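Long-range contacts in uncharacterized protein (PDB 3D3Y), which is of unknown function but is related to the M16 metallopeptidase family and may bind a metal ion: residues E20-V25 with D366-W371; L257-N262 with M315-G320; R134-L139 with A178-E183. One frame throughout, in Å; residues are numbered along the deposited sequence.

How the contacts relate
The three contacts lie far apart, their centres 30 to 36 Å from one another, and no structural element is shared between them. Contact 2 is buried and joins two neighbouring strands of a mixed sheet, so backbone hydrogen bonds carry it and the side chains sort onto two faces. Contact 3, also buried, pairs two antiparallel helices through leucines and one lysine that reaches backbone carbonyls. Contact 1 is a surface contact, where a loop leading into a strand meets the start of a helix through a tyrosine, a lysine and a tryptophan. Along the chain, contact 1 closes a loop of 340 residues; contact 3 and then contact 2 follow each other within it.

Contact 1. Residues E20-V25 with D366-W371. With EDO (1,2-ethanediol), chain F.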
ATOM      1  N   GLU A  20     -23.012 -14.470  -2.003  1.00 33.41           N
ATOM      2  CA  GLU A  20     -24.315 -13.877  -1.740  1.00 34.11           C
ATOM      3  C   GLU A  20     -24.249 -12.949  -0.516  1.00 34.58           C
ATOM      4  O   GLU A  20     -25.278 -12.524   0.020  1.00 34.31           O
ATOM      5  CB  GLU A  20     -25.355 -14.987  -1.544  1.00 34.21           C
ATOM      6  CG  GLU A  20     -25.805 -15.608  -2.852  1.00 34.55           C
ATOM      7  CD  GLU A  20     -26.783 -16.745  -2.642  1.00 38.58           C
ATOM      8  OE1 GLU A  20     -26.430 -17.696  -1.926  1.00 37.57           O
ATOM      9  OE2 GLU A  20     -27.906 -16.684  -3.191  1.00 40.18           O
ATOM     10  N   LYS A  21     -23.024 -12.638  -0.092  1.00 34.44           N
ATOM     11  CA  LYS A  21     -22.779 -11.895   1.128  1.00 35.86           C
ATOM     12  C   LYS A  21     -23.164 -10.417   0.981  1.00 34.51           C
ATOM     13  O   LYS A  21     -23.499  -9.770   1.976  1.00 34.21           O
ATOM     14  CB  LYS A  21     -21.302 -12.040   1.529  1.00 36.45           C
ATOM     15  CG  LYS A  21     -20.938 -11.487   2.908  1.00 38.81           C
ATOM     16  CD  LYS A  21     -19.603 -12.079   3.441  1.00 39.96           C
ATOM     17  CE  LYS A  21     -19.110 -11.329   4.709  1.00 43.49           C
ATOM     18  NZ  LYS A  21     -18.316 -12.219   5.639  1.00 48.44           N
ATOM     19  N   TYR A  22     -23.159  -9.919  -0.257  1.00 33.92           N
ATOM     20  CA  TYR A  22     -23.354  -8.482  -0.543  1.00 34.15           C
ATOM     21  C   TYR A  22     -24.497  -8.169  -1.496  1.00 33.46           C
ATOM     22  O   TYR A  22     -24.864  -8.996  -2.318  1.00 33.66           O
ATOM     23  CB  TYR A  22     -22.065  -7.879  -1.089  1.00 34.36           C
ATOM     24  CG  TYR A  22     -20.891  -8.164  -0.176  1.00 36.45           C
ATOM     25  CD1 TYR A  22     -20.765  -7.510   1.062  1.00 38.14           C
ATOM     26  CD2 TYR A  22     -19.925  -9.110  -0.530  1.00 36.35           C
ATOM     27  CE1 TYR A  22     -19.689  -7.782   1.920  1.00 39.55           C
ATOM     28  CE2 TYR A  22     -18.853  -9.395   0.319  1.00 37.17           C
ATOM     29  CZ  TYR A  22     -18.745  -8.736   1.540  1.00 38.14           C
ATOM     30  OH  TYR A  22     -17.691  -9.018   2.382  1.00 37.88           O
ATOM     31  N   LYS A  23     -25.028  -6.949  -1.400  1.00 32.55           N
ATOM     32  CA  LYS A  23     -26.109  -6.485  -2.272  1.00 32.34           C
ATOM     33  C   LYS A  23     -25.536  -5.682  -3.440  1.00 32.09           C
ATOM     34  O   LYS A  23     -26.263  -5.264  -4.341  1.00 32.26           O
ATOM     35  CB  LYS A  23     -27.100  -5.619  -1.477  1.00 32.08           C
ATOM     36  CG  LYS A  23     -27.777  -6.342  -0.330  1.00 31.28           C
ATOM     37  CD  LYS A  23     -28.798  -5.431   0.341  1.00 30.27           C
ATOM     38  CE  LYS A  23     -29.280  -6.029   1.626  1.00 31.69           C
ATOM     39  NZ  LYS A  23     -30.186  -7.185   1.385  1.00 30.35           N
ATOM     40  N   THR A  24     -24.230  -5.440  -3.397  1.00 32.03           N
ATOM     41  CA  THR A  24     -23.546  -4.761  -4.480  1.00 32.01           C
ATOM     42  C   THR A  24     -22.473  -5.664  -5.057  1.00 31.79           C
ATOM     43  O   THR A  24     -22.150  -6.709  -4.481  1.00 30.39           O
ATOM     44  CB  THR A  24     -22.837  -3.484  -4.012  1.00 32.24           C
ATOM     45  OG1 THR A  24     -21.842  -3.829  -3.034  1.00 34.45           O
ATOM     46  CG2 THR A  24     -23.849  -2.466  -3.438  1.00 32.87           C
ATOM     47  N   VAL A  25     -21.903  -5.206  -6.173  1.00 31.49           N
ATOM     48  CA  VAL A  25     -20.873  -5.922  -6.912  1.00 31.83           C
ATOM     49  C   VAL A  25     -19.653  -5.002  -6.974  1.00 32.42           C
ATOM     50  O   VAL A  25     -19.767  -3.845  -7.367  1.00 32.46           O
ATOM     51  CB  VAL A  25     -21.340  -6.275  -8.313  1.00 31.76           C
ATOM     52  CG1 VAL A  25     -20.211  -6.954  -9.098  1.00 31.02           C
ATOM     53  CG2 VAL A  25     -22.571  -7.207  -8.241  1.00 32.33           C
ATOM     54  N   ASP A 366     -15.128  -9.195   7.426  1.00 49.76           N
ATOM     55  CA  ASP A 366     -16.417  -8.837   6.861  1.00 49.56           C
ATOM     56  C   ASP A 366     -16.287  -8.019   5.580  1.00 47.99           C
ATOM     57  O   ASP A 366     -17.113  -8.133   4.657  1.00 47.85           O
ATOM     58  CB  ASP A 366     -17.247  -8.072   7.893  1.00 50.71           C
ATOM     59  CG  ASP A 366     -17.962  -8.995   8.858  1.00 53.63           C
ATOM     60  OD1 ASP A 366     -17.680 -10.227   8.841  1.00 56.29           O
ATOM     61  OD2 ASP A 366     -18.814  -8.483   9.626  1.00 57.96           O
ATOM     62  N   ASN A 367     -15.239  -7.210   5.539  1.00 45.39           N
ATOM     63  CA  ASN A 367     -15.085  -6.184   4.531  1.00 43.91           C
ATOM     64  C   ASN A 367     -14.821  -6.695   3.091  1.00 41.70           C
ATOM     65  O   ASN A 367     -13.869  -7.437   2.860  1.00 40.61           O
ATOM     66  CB  ASN A 367     -13.989  -5.222   4.995  1.00 44.51           C
ATOM     67  CG  ASN A 367     -13.895  -4.016   4.123  1.00 47.05           C
ATOM     68  OD1 ASN A 367     -13.196  -4.026   3.108  1.00 48.99           O
ATOM     69  ND2 ASN A 367     -14.602  -2.953   4.502  1.00 49.97           N
ATOM     70  N   ALA A 368     -15.659  -6.272   2.139  1.00 39.74           N
ATOM     71  CA  ALA A 368     -15.512  -6.652   0.721  1.00 38.36           C
ATOM     72  C   ALA A 368     -14.195  -6.156   0.120  1.00 37.61           C
ATOM     73  O   ALA A 368     -13.555  -6.868  -0.650  1.00 37.22           O
ATOM     74  CB  ALA A 368     -16.703  -6.174  -0.113  1.00 38.36           C
ATOM     75  N   GLY A 369     -13.769  -4.950   0.486  1.00 36.87           N
ATOM     76  CA  GLY A 369     -12.453  -4.451   0.052  1.00 35.96           C
ATOM     77  C   GLY A 369     -11.305  -5.304   0.543  1.00 35.68           C
ATOM     78  O   GLY A 369     -10.372  -5.612  -0.212  1.00 35.84           O
ATOM     79  N   ALA A 370     -11.357  -5.680   1.824  1.00 34.95           N
ATOM     80  CA  ALA A 370     -10.343  -6.537   2.425  1.00 34.53           C
ATOM     81  C   ALA A 370     -10.336  -7.907   1.756  1.00 33.65           C
ATOM     82  O   ALA A 370      -9.284  -8.502   1.548  1.00 33.54           O
ATOM     83  CB  ALA A 370     -10.610  -6.701   3.934  1.00 35.49           C
ATOM     84  N   TRP A 371     -11.518  -8.403   1.445  1.00 33.01           N
ATOM     85  CA  TRP A 371     -11.659  -9.698   0.796  1.00 33.29           C
ATOM     86  C   TRP A 371     -10.960  -9.651  -0.577  1.00 33.17           C
ATOM     87  O   TRP A 371     -10.083 -10.477  -0.847  1.00 32.71           O
ATOM     88  CB  TRP A 371     -13.137 -10.099   0.700  1.00 33.87           C
ATOM     89  CG  TRP A 371     -13.380 -11.504   0.222  1.00 34.63           C
ATOM     90  CD1 TRP A 371     -12.450 -12.379  -0.270  1.00 35.35           C
ATOM     91  CD2 TRP A 371     -14.644 -12.185   0.143  1.00 35.89           C
ATOM     92  NE1 TRP A 371     -13.049 -13.569  -0.627  1.00 33.98           N
ATOM     93  CE2 TRP A 371     -14.395 -13.475  -0.390  1.00 34.81           C
ATOM     94  CE3 TRP A 371     -15.965 -11.836   0.476  1.00 35.00           C
ATOM     95  CZ2 TRP A 371     -15.416 -14.418  -0.590  1.00 34.69           C
ATOM     96  CZ3 TRP A 371     -16.973 -12.766   0.269  1.00 33.70           C
ATOM     97  CH2 TRP A 371     -16.696 -14.042  -0.261  1.00 35.16           C
TER
HETATM   98  C1  EDO F 427     -21.462 -16.659   0.821  1.00 52.78           C
HETATM   99  O1  EDO F 427     -22.556 -16.688  -0.099  1.00 50.55           O
HETATM  100  C2  EDO F 427     -20.138 -16.580   0.069  1.00 53.05           C
HETATM  101  O2  EDO F 427     -19.079 -16.368   1.014  1.00 56.76           O
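K21, which follows an E20 whose backbone N gives a hydrogen bond to O1 of an ethanediol probably left from the crystallisation liquor, reaches across to D366 and W371. It stretches out in full, CG anti to the backbone N (chi1 -171°), which suits a lysine at an exposed margin: its methylenes pass the indole of W371, with CD 4.2 Å from CZ3, while NZ forms a long salt bridge of 3.8 Å to D366 OD1. Y22 comes next and fills the middle. Its OH donates a short hydrogen bond of 2.5 Å to D366 O, approaching 30° out of the carbonyl plane, and so uses a carbonyl that lies just ahead of the helix. The ring is held from several directions. A368 CB sits over one face in a CH-pi contact, 3.9 Å from the ring centroid, whereas K21 CG lies near the rim of the opposite face; W371 CE3 comes up to the edge, 3.8 Å from Y22 CE2. A small alanine at 368 lets the tyrosine lie close to the first helical turn. That turn is capped by N367, whose OD1 accepts from A370 N at 2.8 Å. With T24 the chain enters strand 24-34, and T24 OG1 bonds to N93. Y22, A368 and W371 all touch L206 of strand 200-207, and E375 of helix 368-380 takes the indole NE1 of W371, so the contact joins the start of that helix to strands 24-34 and 200-207 of the six-stranded sheet.

Contact 2. Residues L257-N262 with M315-G320. With ACT (acetate ion), chain E.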
ATOM      1  N   LEU A 257      12.913  11.244  15.517  1.00 28.97           N
ATOM      2  CA  LEU A 257      14.036  10.311  15.504  1.00 29.63           C
ATOM      3  C   LEU A 257      13.537   8.929  15.118  1.00 29.75           C
ATOM      4  O   LEU A 257      12.782   8.296  15.871  1.00 28.73           O
ATOM      5  CB  LEU A 257      14.765  10.315  16.880  1.00 28.85           C
ATOM      6  CG  LEU A 257      15.915   9.297  17.051  1.00 29.89           C
ATOM      7  CD1 LEU A 257      17.078   9.557  16.021  1.00 30.25           C
ATOM      8  CD2 LEU A 257      16.449   9.302  18.506  1.00 29.13           C
ATOM      9  N   ASN A 258      13.948   8.470  13.940  1.00 29.28           N
ATOM     10  CA  ASN A 258      13.443   7.214  13.385  1.00 30.80           C
ATOM     11  C   ASN A 258      14.562   6.214  13.095  1.00 29.92           C
ATOM     12  O   ASN A 258      15.698   6.604  12.773  1.00 29.28           O
ATOM     13  CB  ASN A 258      12.659   7.471  12.074  1.00 31.58           C
ATOM     14  CG  ASN A 258      11.462   8.391  12.269  1.00 33.90           C
ATOM     15  OD1 ASN A 258      10.905   8.522  13.374  1.00 32.64           O
ATOM     16  ND2 ASN A 258      11.044   9.037  11.171  1.00 38.01           N
ATOM     17  N   LEU A 259      14.236   4.930  13.166  1.00 28.94           N
ATOM     18  CA  LEU A 259      15.240   3.854  13.023  1.00 29.27           C
ATOM     19  C   LEU A 259      14.647   2.794  12.119  1.00 30.24           C
ATOM     20  O   LEU A 259      13.459   2.454  12.245  1.00 30.60           O
ATOM     21  CB  LEU A 259      15.561   3.185  14.369  1.00 28.64           C
ATOM     22  CG  LEU A 259      16.219   3.947  15.520  1.00 30.77           C
ATOM     23  CD1 LEU A 259      15.218   4.895  16.217  1.00 33.18           C
ATOM     24  CD2 LEU A 259      16.719   2.941  16.503  1.00 34.16           C
ATOM     25  N   ALA A 260      15.486   2.247  11.246  1.00 30.48           N
ATOM     26  CA  ALA A 260      15.087   1.184  10.344  1.00 30.03           C
ATOM     27  C   ALA A 260      15.975  -0.028  10.544  1.00 30.37           C
ATOM     28  O   ALA A 260      17.213   0.074  10.521  1.00 30.37           O
ATOM     29  CB  ALA A 260      15.171   1.652   8.905  1.00 29.21           C
ATOM     30  N   TYR A 261      15.332  -1.188  10.655  1.00 30.34           N
ATOM     31  CA  TYR A 261      16.000  -2.452  10.871  1.00 30.03           C
ATOM     32  C   TYR A 261      15.682  -3.414   9.746  1.00 30.54           C
ATOM     33  O   TYR A 261      14.546  -3.434   9.271  1.00 31.06           O
ATOM     34  CB  TYR A 261      15.422  -3.102  12.123  1.00 30.81           C
ATOM     35  CG  TYR A 261      15.557  -2.347  13.420  1.00 32.53           C
ATOM     36  CD1 TYR A 261      16.559  -2.662  14.332  1.00 32.22           C
ATOM     37  CD2 TYR A 261      14.632  -1.365  13.766  1.00 33.22           C
ATOM     38  CE1 TYR A 261      16.659  -1.980  15.543  1.00 31.01           C
ATOM     39  CE2 TYR A 261      14.705  -0.691  14.982  1.00 32.91           C
ATOM     40  CZ  TYR A 261      15.712  -1.013  15.858  1.00 33.59           C
ATOM     41  OH  TYR A 261      15.757  -0.347  17.054  1.00 34.71           O
ATOM     42  N   ASN A 262      16.660  -4.219   9.336  1.00 30.09           N
ATOM     43  CA  ASN A 262      16.418  -5.321   8.408  1.00 31.50           C
ATOM     44  C   ASN A 262      15.871  -6.499   9.240  1.00 31.75           C
ATOM     45  O   ASN A 262      16.460  -6.873  10.268  1.00 31.29           O
ATOM     46  CB  ASN A 262      17.731  -5.703   7.704  1.00 31.29           C
ATOM     47  CG  ASN A 262      17.559  -6.820   6.675  1.00 31.83           C
ATOM     48  OD1 ASN A 262      17.396  -7.980   7.020  1.00 35.07           O
ATOM     49  ND2 ASN A 262      17.634  -6.467   5.418  1.00 33.70           N
HETATM   50  N   MSE A 315      11.589  -3.136   9.329  1.00 35.41           N
HETATM   51  CA  MSE A 315      10.802  -2.741  10.486  1.00 39.32           C
HETATM   52  C   MSE A 315      11.300  -1.355  10.826  1.00 36.07           C
HETATM   53  O   MSE A 315      12.458  -1.138  10.706  1.00 34.55           O
HETATM   54  CB  MSE A 315      11.188  -3.668  11.636  1.00 38.86           C
HETATM   55  CG  MSE A 315      10.223  -3.928  12.717  1.00 41.31           C
HETATM   56 SE   MSE A 315      10.744  -3.534  14.488  0.70 53.02          SE
HETATM   57  CE  MSE A 315      11.480  -1.933  14.210  1.00 24.82           C
ATOM     58  N   THR A 316      10.431  -0.444  11.261  1.00 35.51           N
ATOM     59  CA  THR A 316      10.850   0.915  11.634  1.00 34.94           C
ATOM     60  C   THR A 316      10.311   1.266  13.011  1.00 34.75           C
ATOM     61  O   THR A 316       9.269   0.720  13.450  1.00 34.47           O
ATOM     62  CB  THR A 316      10.327   1.984  10.660  1.00 36.09           C
ATOM     63  OG1 THR A 316       8.909   2.051  10.765  1.00 36.54           O
ATOM     64  CG2 THR A 316      10.709   1.688   9.218  1.00 33.61           C
ATOM     65  N   VAL A 317      11.059   2.115  13.702  1.00 31.84           N
ATOM     66  CA  VAL A 317      10.645   2.703  14.920  1.00 31.93           C
ATOM     67  C   VAL A 317      10.627   4.184  14.604  1.00 31.89           C
ATOM     68  O   VAL A 317      11.591   4.710  14.029  1.00 32.02           O
ATOM     69  CB  VAL A 317      11.643   2.401  16.081  1.00 31.63           C
ATOM     70  CG1 VAL A 317      11.358   3.299  17.328  1.00 31.06           C
ATOM     71  CG2 VAL A 317      11.561   0.934  16.498  1.00 31.13           C
ATOM     72  N   GLN A 318       9.529   4.847  14.960  1.00 32.18           N
ATOM     73  CA  GLN A 318       9.388   6.279  14.756  1.00 32.65           C
ATOM     74  C   GLN A 318       9.096   6.957  16.095  1.00 32.09           C
ATOM     75  O   GLN A 318       8.213   6.501  16.822  1.00 32.71           O
ATOM     76  CB  GLN A 318       8.219   6.534  13.804  1.00 33.10           C
ATOM     77  CG  GLN A 318       8.437   5.981  12.394  1.00 37.89           C
ATOM     78  CD  GLN A 318       7.232   6.255  11.526  1.00 43.11           C
ATOM     79  OE1 GLN A 318       6.736   7.397  11.447  1.00 42.64           O
ATOM     80  NE2 GLN A 318       6.727   5.207  10.899  1.00 43.98           N
ATOM     81  N   THR A 319       9.833   8.028  16.413  1.00 31.72           N
ATOM     82  CA  THR A 319       9.628   8.799  17.637  1.00 30.94           C
ATOM     83  C   THR A 319       9.554  10.307  17.347  1.00 30.67           C
ATOM     84  O   THR A 319      10.138  10.786  16.370  1.00 30.15           O
ATOM     85  CB  THR A 319      10.761   8.518  18.693  1.00 30.83           C
ATOM     86  OG1 THR A 319      11.990   9.120  18.283  1.00 32.85           O
ATOM     87  CG2 THR A 319      11.015   6.974  18.866  1.00 31.85           C
ATOM     88  N   GLY A 320       8.821  11.025  18.191  1.00 30.22           N
ATOM     89  CA  GLY A 320       8.919  12.494  18.315  1.00 29.15           C
ATOM     90  C   GLY A 320       9.540  12.775  19.670  1.00 30.13           C
ATOM     91  O   GLY A 320       9.108  12.204  20.717  1.00 29.48           O
TER
HETATM   92  C   ACT E 426       7.136   0.870   7.732  1.00 43.79           C
HETATM   93  O   ACT E 426       7.302   1.904   8.444  1.00 43.01           O
HETATM   94  OXT ACT E 426       7.489  -0.263   8.202  1.00 43.25           O
HETATM   95  CH3 ACT E 426       6.552   1.002   6.363  1.00 43.19           C
HETATM   96  O   HOH W   1       8.145   9.449  11.332  1.00 27.10           O
HETATM   97  O   HOH W   2       8.459  10.447  13.900  1.00 28.11           O
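Y261 and M315, a selenomethionine, lie side by side on the packed face of an antiparallel strand pair. The terminal CE of M315 makes the touch, only 3.2 Å from Y261 CD2, with SE behind it at 5.2 Å from the ring centroid in an oblique Met-aromatic contact. V317 CG2 meets the edge of the same ring, 3.9 Å from Y261 CE2, and L259 and L257 continue this apolar row. The backbones are joined by regular pairs such as L259 with V317, each N donating to the other's O at 2.8 Å. T319 ends the row with a polar group that is nonetheless satisfied: a chi1 of 72° tucks OG1 back over its own main chain, from where it donates to a lone pair of L257 O at 2.7 Å. A threonine thus offers a branched shape to the packed face.

The other face, bearing N258, A260, T316 and Q318, takes in two ordered waters at the end where Q318 is partly exposed. N258 OD1 accepts from T319 N at 3.3 Å, almost end-on to the amide C=O; its ND2 shares a water with Q318 OE1 and makes a weak hydrogen bond to A154 O. A second water links N258 OD1 to T319 O. Farther along, T316 OG1 donates to an acetate oxygen over 2.8 Å; the acetate is probably from the crystallisation liquor.

Strand 411-421 flanks 255-262 and strand 303-309 flanks 314-321, making both inner strands of the mixed sheet, while helices 272-284 and 326-341 cover the Y261 face with F278, F282, I333 and L337.

Contact 3. Residues R134-L139 with A178-E183; sequences REKENL and AALAEE
With CG anti to the backbone N (chi1 -175°) and the rest of the chain extended, K136 reaches straight across to the neighbouring helical segment, while L180, its CG likewise anti, points back past it toward L139. The motif is an antiparallel helix pair: the axes of 134-139 and 178-182 run at 169° to each other and come within 10.5 Å. L180 acts much as a knob does in knobs-into-holes packing, and farther along helix 129-148 K140 and L143 also touch it. Leucine suits the spot because its branched end has two methyls: CD1 lies 3.9 Å from L139 CD2 and 4.0 Å from K136 CG, while CD2 rests against the backbone of the other helix, 3.7 Å from K136 O.

Lysine fits beside it for a different reason. Only its CG touches the leucine's methyl; CE passes the backbone oxygen L180 O at 3.3 Å, and the ammonium reaches the backbone carbonyls of A181 and E183, both of which accept from NZ. E183 joins in through its main chain, since its carboxylate is turned elsewhere, to S187 OG and K42 NZ. The two carbonyls are used differently: K136 NZ reaches A181 O at 2.9 Å from well above the carbonyl plane, but meets E183 O at 2.7 Å within that plane, with a C=O...N angle of 160°.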
ATOM      1  N   ARG A 134      -4.655  21.234 -14.337  1.00 33.95           N
ATOM      2  CA  ARG A 134      -5.410  21.127 -13.093  1.00 34.99           C
ATOM      3  C   ARG A 134      -4.956  19.939 -12.244  1.00 34.26           C
ATOM      4  O   ARG A 134      -4.699  20.104 -11.038  1.00 34.29           O
ATOM      5  CB  ARG A 134      -6.910  21.027 -13.366  1.00 34.29           C
ATOM      6  CG  ARG A 134      -7.755  20.716 -12.090  1.00 37.15           C
ATOM      7  CD  ARG A 134      -9.263  20.996 -12.284  1.00 39.18           C
ATOM      8  NE  ARG A 134      -9.757  20.654 -13.635  1.00 47.95           N
ATOM      9  CZ  ARG A 134     -10.064  19.426 -14.063  1.00 51.28           C
ATOM     10  NH1 ARG A 134     -10.501  19.258 -15.309  1.00 53.11           N
ATOM     11  NH2 ARG A 134      -9.942  18.367 -13.264  1.00 52.44           N
ATOM     12  N   GLU A 135      -4.859  18.753 -12.852  1.00 32.44           N
ATOM     13  CA  GLU A 135      -4.485  17.541 -12.086  1.00 32.77           C
ATOM     14  C   GLU A 135      -3.026  17.548 -11.628  1.00 31.82           C
ATOM     15  O   GLU A 135      -2.697  17.037 -10.545  1.00 32.50           O
ATOM     16  CB  GLU A 135      -4.770  16.256 -12.881  1.00 32.20           C
ATOM     17  CG  GLU A 135      -6.267  15.951 -13.095  1.00 35.02           C
ATOM     18  CD  GLU A 135      -7.081  16.133 -11.827  1.00 37.98           C
ATOM     19  OE1 GLU A 135      -6.621  15.718 -10.752  1.00 40.05           O
ATOM     20  OE2 GLU A 135      -8.177  16.729 -11.892  1.00 41.49           O
ATOM     21  N   LYS A 136      -2.158  18.125 -12.456  1.00 31.38           N
ATOM     22  CA  LYS A 136      -0.750  18.290 -12.096  1.00 31.44           C
ATOM     23  C   LYS A 136      -0.626  19.212 -10.851  1.00 31.98           C
ATOM     24  O   LYS A 136       0.060  18.868  -9.879  1.00 31.63           O
ATOM     25  CB  LYS A 136       0.046  18.852 -13.264  1.00 30.33           C
ATOM     26  CG  LYS A 136       1.566  18.935 -12.976  1.00 33.04           C
ATOM     27  CD  LYS A 136       2.386  19.357 -14.213  1.00 30.56           C
ATOM     28  CE  LYS A 136       3.871  19.495 -13.848  1.00 31.39           C
ATOM     29  NZ  LYS A 136       4.712  19.862 -15.070  1.00 29.05           N
ATOM     30  N   GLU A 137      -1.281  20.370 -10.911  1.00 32.46           N
ATOM     31  CA  GLU A 137      -1.362  21.300  -9.786  1.00 34.59           C
ATOM     32  C   GLU A 137      -1.958  20.624  -8.538  1.00 33.83           C
ATOM     33  O   GLU A 137      -1.437  20.844  -7.443  1.00 34.29           O
ATOM     34  CB  GLU A 137      -2.207  22.521 -10.166  1.00 34.37           C
ATOM     35  CG  GLU A 137      -1.536  23.468 -11.151  1.00 38.46           C
ATOM     36  CD  GLU A 137      -2.464  24.572 -11.684  1.00 38.64           C
ATOM     37  OE1 GLU A 137      -3.688  24.567 -11.398  1.00 42.75           O
ATOM     38  OE2 GLU A 137      -1.958  25.437 -12.422  1.00 42.77           O
ATOM     39  N   ASN A 138      -3.020  19.812  -8.702  1.00 33.25           N
ATOM     40  CA  ASN A 138      -3.641  19.081  -7.577  1.00 34.04           C
ATOM     41  C   ASN A 138      -2.683  18.088  -6.942  1.00 33.96           C
ATOM     42  O   ASN A 138      -2.589  18.016  -5.721  1.00 33.20           O
ATOM     43  CB  ASN A 138      -4.912  18.305  -7.981  1.00 35.04           C
ATOM     44  CG  ASN A 138      -6.095  19.220  -8.284  1.00 37.96           C
ATOM     45  OD1 ASN A 138      -6.015  20.423  -8.072  1.00 39.71           O
ATOM     46  ND2 ASN A 138      -7.181  18.649  -8.808  1.00 41.13           N
ATOM     47  N   LEU A 139      -1.946  17.351  -7.775  1.00 32.67           N
ATOM     48  CA  LEU A 139      -1.003  16.392  -7.257  1.00 31.50           C
ATOM     49  C   LEU A 139       0.152  17.084  -6.554  1.00 31.73           C
ATOM     50  O   LEU A 139       0.588  16.645  -5.519  1.00 31.78           O
ATOM     51  CB  LEU A 139      -0.524  15.402  -8.340  1.00 31.90           C
ATOM     52  CG  LEU A 139       0.468  14.339  -7.843  1.00 31.18           C
ATOM     53  CD1 LEU A 139      -0.128  13.430  -6.741  1.00 33.11           C
ATOM     54  CD2 LEU A 139       1.031  13.479  -8.988  1.00 32.08           C
ATOM     55  N   ALA A 178       9.744  16.753  -7.294  1.00 37.28           N
ATOM     56  CA  ALA A 178      10.796  16.918  -8.304  1.00 37.76           C
ATOM     57  C   ALA A 178      10.491  16.123  -9.580  1.00 37.35           C
ATOM     58  O   ALA A 178      10.659  16.621 -10.692  1.00 38.00           O
ATOM     59  CB  ALA A 178      12.170  16.523  -7.728  1.00 38.21           C
ATOM     60  N   ALA A 179      10.033  14.891  -9.418  1.00 37.31           N
ATOM     61  CA  ALA A 179       9.685  14.058 -10.552  1.00 36.59           C
ATOM     62  C   ALA A 179       8.451  14.615 -11.257  1.00 36.59           C
ATOM     63  O   ALA A 179       8.377  14.653 -12.491  1.00 37.25           O
ATOM     64  CB  ALA A 179       9.443  12.641 -10.079  1.00 36.82           C
ATOM     65  N   LEU A 180       7.500  15.115 -10.472  1.00 35.77           N
ATOM     66  CA  LEU A 180       6.271  15.659 -11.032  1.00 34.81           C
ATOM     67  C   LEU A 180       6.522  16.869 -11.945  1.00 34.04           C
ATOM     68  O   LEU A 180       5.875  17.013 -12.998  1.00 33.72           O
ATOM     69  CB  LEU A 180       5.322  16.060  -9.902  1.00 34.43           C
ATOM     70  CG  LEU A 180       3.997  16.665 -10.348  1.00 33.60           C
ATOM     71  CD1 LEU A 180       3.278  15.680 -11.293  1.00 31.39           C
ATOM     72  CD2 LEU A 180       3.124  16.979  -9.128  1.00 34.03           C
ATOM     73  N   ALA A 181       7.442  17.735 -11.533  1.00 33.46           N
ATOM     74  CA  ALA A 181       7.699  19.007 -12.218  1.00 33.76           C
ATOM     75  C   ALA A 181       7.946  18.845 -13.713  1.00 33.73           C
ATOM     76  O   ALA A 181       7.544  19.706 -14.508  1.00 33.54           O
ATOM     77  CB  ALA A 181       8.895  19.735 -11.588  1.00 33.79           C
ATOM     78  N   GLU A 182       8.642  17.767 -14.076  1.00 32.90           N
ATOM     79  CA  GLU A 182       9.063  17.523 -15.459  1.00 32.88           C
ATOM     80  C   GLU A 182       7.984  16.863 -16.308  1.00 32.65           C
ATOM     81  O   GLU A 182       8.100  16.832 -17.535  1.00 31.31           O
ATOM     82  CB  GLU A 182      10.324  16.668 -15.486  1.00 33.47           C
ATOM     83  CG  GLU A 182      11.523  17.367 -14.835  1.00 38.19           C
ATOM     84  CD  GLU A 182      12.874  16.887 -15.381  1.00 44.37           C
ATOM     85  OE1 GLU A 182      12.968  15.706 -15.803  1.00 45.07           O
ATOM     86  OE2 GLU A 182      13.838  17.702 -15.379  1.00 45.34           O
ATOM     87  N   GLU A 183       6.947  16.334 -15.651  1.00 31.96           N
ATOM     88  CA  GLU A 183       5.889  15.609 -16.363  1.00 32.42           C
ATOM     89  C   GLU A 183       4.938  16.543 -17.114  1.00 31.60           C
ATOM     90  O   GLU A 183       4.640  17.649 -16.653  1.00 31.79           O
ATOM     91  CB  GLU A 183       5.123  14.684 -15.408  1.00 32.00           C
ATOM     92  CG  GLU A 183       5.949  13.585 -14.760  1.00 32.58           C
ATOM     93  CD  GLU A 183       6.552  12.590 -15.755  1.00 36.43           C
ATOM     94  OE1 GLU A 183       6.105  12.478 -16.923  1.00 34.86           O
ATOM     95  OE2 GLU A 183       7.489  11.893 -15.339  1.00 37.44           O
TER